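PDB 4A9V: PHOX from Pseudomonas fluorescens, which hydrolyses phosphate monoesters as an alkaline phosphatase, a beta-propeller enzyme whose catalytic cofactor combines iron and calcium. Local coordinates for residues R9-D14 against A486-I491; A327-G332 against G416-R421. One frame throughout, in Å; residues are numbered along the deposited sequence. Where two conformers were deposited one is given.

Contact 1 of 2, residues R9-D14 against A486-I491; sequences RLLGFD and AGRLWI
Leu10 lays its forked end over the backbone of Ala486 and Gly487, CD2 lying 3.5 Å from Ala486 O and CD1 3.7 Å from Gly487 O. With chi1 at -75° its CG points away from its own carbonyl carbon and over the turn, and chi2 near 180° spreads the two methyls across the two peptides; a branched apolar side chain suits this buried spot. Gly487 has a positive phi of 99°, a conformation in which any CB would collide with the carbonyl oxygen of Ala486, so glycine is the natural residue here. Farther along, the aliphatic part of Arg488 runs beside Leu10, CG 3.9 Å from Leu10 CB, before the chain bends at chi3 and NH1 donates to Leu10 O (2.8 Å, 160° at the hydrogen). The acceptor lies close to the guanidinium plane, while NE forms a salt bridge with Asp484. The turn joins strands 478-483 and 489-493, antiparallel neighbours in a four-stranded sheet of the beta-propeller, so the N-terminal segment packs against a strand connection. Arg9, exposed and poorly ordered, reaches the same turn through water: NH2 and, more weakly, NH1 each donate to a water that in turn donates to Ala486 O. Leu10 CG sits 3.5 Å above one face of this guanidinium, toward its rim.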
loop_
_atom_site.group_PDB
_atom_site.type_symbol
_atom_site.label_atom_id
_atom_site.label_comp_id
_atom_site.label_asym_id
_atom_site.label_seq_id
_atom_site.Cartn_x
_atom_site.Cartn_y
_atom_site.Cartn_z
ATOM N N ARG A 9 -6.252 27.799 5.481
ATOM C CA ARG A 9 -6.692 27.552 6.847
ATOM C C ARG A 9 -5.966 26.339 7.425
ATOM O O ARG A 9 -5.740 26.254 8.633
ATOM C CB ARG A 9 -8.206 27.318 6.859
ATOM C CG ARG A 9 -8.782 26.929 8.210
ATOM C CD ARG A 9 -10.218 26.442 8.074
ATOM N NE ARG A 9 -10.397 25.556 6.924
ATOM C CZ ARG A 9 -10.404 24.228 6.999
ATOM N NH1 ARG A 9 -10.169 23.629 8.158
ATOM N NH2 ARG A 9 -10.554 23.496 5.900
ATOM N N LEU A 10 -5.498 25.465 6.542
ATOM C CA LEU A 10 -5.092 24.125 6.931
ATOM C C LEU A 10 -3.588 24.014 7.079
ATOM O O LEU A 10 -3.112 23.109 7.748
ATOM C CB LEU A 10 -5.559 23.087 5.909
ATOM C CG LEU A 10 -7.042 22.751 5.947
ATOM C CD1 LEU A 10 -7.392 21.855 4.771
ATOM C CD2 LEU A 10 -7.380 22.081 7.267
ATOM N N LEU A 11 -2.851 24.725 6.235
ATOM C CA LEU A 11 -1.416 24.502 6.140
ATOM C C LEU A 11 -0.663 25.460 7.064
ATOM O O LEU A 11 -0.601 26.663 6.803
ATOM C CB LEU A 11 -0.949 24.647 4.692
ATOM C CG LEU A 11 -1.623 23.689 3.698
ATOM C CD1 LEU A 11 -1.123 23.950 2.288
ATOM C CD2 LEU A 11 -1.412 22.231 4.082
ATOM N N GLY A 12 -0.187 24.937 8.191
ATOM C CA GLY A 12 0.296 25.780 9.279
ATOM C C GLY A 12 1.806 25.943 9.336
ATOM O O GLY A 12 2.316 26.632 10.219
ATOM N N PHE A 13 2.518 25.336 8.389
ATOM C CA PHE A 13 3.980 25.358 8.360
ATOM C C PHE A 13 4.461 25.880 7.004
ATOM O O PHE A 13 3.731 25.833 6.019
ATOM C CB PHE A 13 4.532 23.952 8.607
ATOM C CG PHE A 13 4.154 22.957 7.541
ATOM C CD1 PHE A 13 2.913 22.329 7.552
ATOM C CD2 PHE A 13 4.969 22.774 6.440
ATOM C CE1 PHE A 13 2.512 21.531 6.493
ATOM C CE2 PHE A 13 4.568 21.986 5.377
ATOM C CZ PHE A 13 3.328 21.380 5.395
ATOM N N ASP A 14 5.694 26.380 6.972
ATOM C CA ASP A 14 6.319 26.836 5.735
ATOM C C ASP A 14 6.926 25.665 4.981
ATOM O O ASP A 14 7.613 24.827 5.564
ATOM C CB ASP A 14 7.422 27.852 6.036
ATOM C CG ASP A 14 6.878 29.187 6.488
ATOM O OD1 ASP A 14 5.644 29.365 6.450
ATOM O OD2 ASP A 14 7.691 30.119 6.664
ATOM N N ALA A 486 -8.480 17.003 10.612
ATOM C CA ALA A 486 -8.719 18.376 10.187
ATOM C C ALA A 486 -9.001 18.484 8.695
ATOM O O ALA A 486 -9.494 19.510 8.241
ATOM C CB ALA A 486 -7.534 19.249 10.556
ATOM N N GLY A 487 -8.616 17.468 7.928
ATOM C CA GLY A 487 -8.819 17.487 6.485
ATOM C C GLY A 487 -7.602 17.887 5.669
ATOM O O GLY A 487 -7.726 18.166 4.479
ATOM N N ARG A 488 -6.424 17.909 6.289
ATOM C CA ARG A 488 -5.190 17.994 5.519
ATOM C C ARG A 488 -4.962 16.679 4.779
ATOM O O ARG A 488 -5.118 15.610 5.353
ATOM C CB ARG A 488 -3.995 18.269 6.433
ATOM C CG ARG A 488 -3.858 19.715 6.891
ATOM C CD ARG A 488 -2.780 19.886 7.956
ATOM N NE ARG A 488 -3.239 19.446 9.271
ATOM C CZ ARG A 488 -3.867 20.223 10.147
ATOM N NH1 ARG A 488 -4.106 21.495 9.870
ATOM N NH2 ARG A 488 -4.272 19.708 11.300
ATOM N N LEU A 489 -4.531 16.783 3.529
ATOM C CA LEU A 489 -4.137 15.641 2.723
ATOM C C LEU A 489 -2.624 15.524 2.693
ATOM O O LEU A 489 -1.933 16.380 2.140
ATOM C CB LEU A 489 -4.672 15.790 1.294
ATOM C CG LEU A 489 -4.284 14.657 0.341
ATOM C CD1 LEU A 489 -4.864 13.323 0.788
ATOM C CD2 LEU A 489 -4.743 14.993 -1.073
ATOM N N TRP A 490 -2.123 14.423 3.225
ATOM C CA TRP A 490 -0.696 14.148 3.285
ATOM C C TRP A 490 -0.315 13.246 2.139
ATOM O O TRP A 490 -1.012 12.275 1.841
ATOM C CB TRP A 490 -0.363 13.501 4.627
ATOM C CG TRP A 490 -0.693 14.384 5.799
ATOM C CD1 TRP A 490 -1.906 14.498 6.465
ATOM C CD2 TRP A 490 0.189 15.358 6.428
ATOM N NE1 TRP A 490 -1.824 15.434 7.459
ATOM C CE2 TRP A 490 -0.584 15.983 7.493
ATOM C CE3 TRP A 490 1.506 15.739 6.237
ATOM C CZ2 TRP A 490 -0.040 16.941 8.328
ATOM C CZ3 TRP A 490 2.038 16.720 7.068
ATOM C CH2 TRP A 490 1.290 17.289 8.104
ATOM N N ILE A 491 0.737 13.633 1.417
ATOM C CA ILE A 491 1.163 13.000 0.171
ATOM C C ILE A 491 2.590 12.481 0.351
ATOM O O ILE A 491 3.477 13.237 0.752
ATOM C CB ILE A 491 1.181 14.021 -0.988
ATOM C CG1 ILE A 491 -0.207 14.617 -1.225
ATOM C CG2 ILE A 491 1.722 13.376 -2.252
ATOM C CD1 ILE A 491 -0.203 15.880 -2.067
HETATM O O HOH W 1 -10.901 20.654 6.080
HETATM O O HOH W 2 -10.237 21.685 9.808
#

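Contact 2 of 2, residues A327-G332 against G416-R421; sequences ARFDAG and GGPNPR
The Phe329 ring is met obliquely by the pyrrolidine of Pro418, whose CG lies 3.9 Å from Phe329 CG and equally near Phe329 CB. Trp446 meets the same phenyl ring edge-to-face, and Phe444 also touches it with its ring plane steeply inclined. A chi1 of -62° swings the phenyl ring beside its own backbone N and into this apolar group, and the compact proline ring fits against it with little conformational freedom to lose. Beyond the strand end, contact passes to the backbone. Gly417 CA approaches Ala331 O at 3.4 Å in a CA-H...O contact, and a bridging water donates to Ala331 O while accepting from Gly417 N. A CB on Gly417 would clash with Asp330 O and with Pro418 CD, so this close approach needs glycine. Asp330 organises the backbone that follows the strand: its OD1 accepts from Gly332 N (2.9 Å), met from above the carboxylate plane, and also from Trp446 NE1, while OD2 accepts from the backbone of Gln342. The positive phi of Gly332 suits a residue without a side chain. The meeting thus joins an Asx turn, following strand 322-329 of a large antiparallel sheet, to a type II' beta turn from Gly416 to Asn419, with Gly417 and Pro418 at its two central positions, in the loop between strands 398-402 and 428-434.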
loop_
_atom_site.group_PDB
_atom_site.type_symbol
_atom_site.label_atom_id
_atom_site.label_comp_id
_atom_site.label_asym_id
_atom_site.label_seq_id
_atom_site.Cartn_x
_atom_site.Cartn_y
_atom_site.Cartn_z
ATOM N N ALA A 327 -13.662 0.709 -12.353
ATOM C CA ALA A 327 -13.933 2.049 -12.859
ATOM C C ALA A 327 -13.705 2.188 -14.358
ATOM O O ALA A 327 -12.702 1.704 -14.901
ATOM C CB ALA A 327 -13.087 3.074 -12.118
ATOM N N ARG A 328 -14.556 3.009 -14.971
ATOM C CA ARG A 328 -14.289 3.607 -16.273
ATOM C C ARG A 328 -14.358 5.125 -16.118
ATOM O O ARG A 328 -15.179 5.637 -15.364
ATOM C CB ARG A 328 -15.311 3.124 -17.314
ATOM C CG ARG A 328 -14.963 3.519 -18.742
ATOM C CD ARG A 328 -16.067 3.180 -19.729
ATOM N NE ARG A 328 -16.273 1.744 -19.854
ATOM C CZ ARG A 328 -17.306 1.200 -20.486
ATOM N NH1 ARG A 328 -18.257 1.979 -20.977
ATOM N NH2 ARG A 328 -17.432 -0.115 -20.561
ATOM N N PHE A 329 -13.419 5.830 -16.737
ATOM C CA PHE A 329 -13.367 7.287 -16.694
ATOM C C PHE A 329 -13.532 7.803 -18.110
ATOM O O PHE A 329 -12.876 7.293 -19.029
ATOM C CB PHE A 329 -12.011 7.760 -16.169
ATOM C CG PHE A 329 -11.708 7.321 -14.762
ATOM C CD1 PHE A 329 -11.108 6.093 -14.526
ATOM C CD2 PHE A 329 -12.010 8.126 -13.674
ATOM C CE1 PHE A 329 -10.863 5.651 -13.240
ATOM C CE2 PHE A 329 -11.758 7.684 -12.384
ATOM C CZ PHE A 329 -11.232 6.425 -12.165
ATOM N N ASP A 330 -14.358 8.829 -18.291
ATOM C CA ASP A 330 -14.499 9.444 -19.599
ATOM C C ASP A 330 -13.320 10.350 -19.934
ATOM O O ASP A 330 -12.335 10.412 -19.203
ATOM C CB ASP A 330 -15.857 10.160 -19.734
ATOM C CG ASP A 330 -15.932 11.500 -19.001
ATOM O OD1 ASP A 330 -14.905 12.046 -18.542
ATOM O OD2 ASP A 330 -17.054 12.046 -18.955
ATOM N N ALA A 331 -13.352 10.913 -21.133
ATOM C CA ALA A 331 -12.228 11.673 -21.665
ATOM C C ALA A 331 -12.042 13.010 -20.961
ATOM O O ALA A 331 -11.033 13.679 -21.162
ATOM C CB ALA A 331 -12.409 11.891 -23.159
ATOM N N GLY A 332 -13.065 13.453 -20.239
ATOM C CA GLY A 332 -13.028 14.742 -19.579
ATOM C C GLY A 332 -13.081 15.913 -20.537
ATOM O O GLY A 332 -13.302 15.753 -21.739
ATOM N N GLY A 416 -5.293 10.410 -22.465
ATOM C CA GLY A 416 -6.540 11.135 -22.319
ATOM C C GLY A 416 -7.068 11.114 -20.901
ATOM O O GLY A 416 -6.635 10.312 -20.072
ATOM N N GLY A 417 -8.078 11.935 -20.650
ATOM C CA GLY A 417 -8.794 11.894 -19.381
ATOM C C GLY A 417 -7.851 12.050 -18.203
ATOM O O GLY A 417 -7.024 12.963 -18.183
ATOM N N PRO A 418 -7.925 11.123 -17.240
ATOM C CA PRO A 418 -7.108 11.248 -16.040
ATOM C C PRO A 418 -5.666 10.769 -16.218
ATOM O O PRO A 418 -4.904 10.765 -15.245
ATOM C CB PRO A 418 -7.858 10.387 -15.030
ATOM C CG PRO A 418 -8.507 9.327 -15.867
ATOM C CD PRO A 418 -8.927 10.049 -17.116
ATOM N N ASN A 419 -5.313 10.383 -17.450
ATOM C CA ASN A 419 -3.951 9.970 -17.809
ATOM C C ASN A 419 -3.454 10.827 -18.992
ATOM O O ASN A 419 -3.404 10.360 -20.133
ATOM C CB ASN A 419 -3.911 8.474 -18.148
ATOM C CG ASN A 419 -4.519 7.610 -17.049
ATOM O OD1 ASN A 419 -3.911 7.396 -16.002
ATOM N ND2 ASN A 419 -5.711 7.076 -17.305
ATOM N N PRO A 420 -3.142 12.110 -18.727
ATOM C CA PRO A 420 -3.083 13.113 -19.798
ATOM C C PRO A 420 -1.736 13.254 -20.522
ATOM O O PRO A 420 -1.621 14.104 -21.404
ATOM C CB PRO A 420 -3.405 14.407 -19.062
ATOM C CG PRO A 420 -2.863 14.180 -17.689
ATOM C CD PRO A 420 -3.226 12.743 -17.400
ATOM N N ARG A 421 -0.726 12.475 -20.137
ATOM C CA ARG A 421 0.620 12.625 -20.704
ATOM C C ARG A 421 1.199 11.285 -21.127
ATOM O O ARG A 421 1.296 10.355 -20.323
ATOM C CB ARG A 421 1.573 13.274 -19.692
ATOM C CG ARG A 421 1.207 14.700 -19.327
ATOM C CD ARG A 421 2.147 15.309 -18.297
ATOM N NE ARG A 421 2.110 14.565 -17.043
ATOM C CZ ARG A 421 2.739 14.933 -15.936
ATOM N NH1 ARG A 421 3.433 16.059 -15.906
ATOM N NH2 ARG A 421 2.657 14.181 -14.852
HETATM O O HOH W 3 -9.077 13.307 -23.070
#

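How the contacts relate
From the N terminus, residues 9-14 precede strand 30-37, and the chain then runs through most of the fold before residues 486-491 return to them, so that contact 1 closes a loop of 471 intervening residues. Contact 2 is nested inside it: 327-332 meets 416-421 after only 83 residues, without crossing the larger closure. Contact 1 ties the N-terminal segment to the four-stranded sheet containing strands 478-483 and 489-493. Contact 2 ties the end of strand 322-329 to the loop that leads from strand 398-402 to strand 428-434, all of these strands belonging to one antiparallel sheet. The contact centres are 28 Å apart and their nearest atoms about 13 Å, so they do not touch, and both lie away from the metal cofactor.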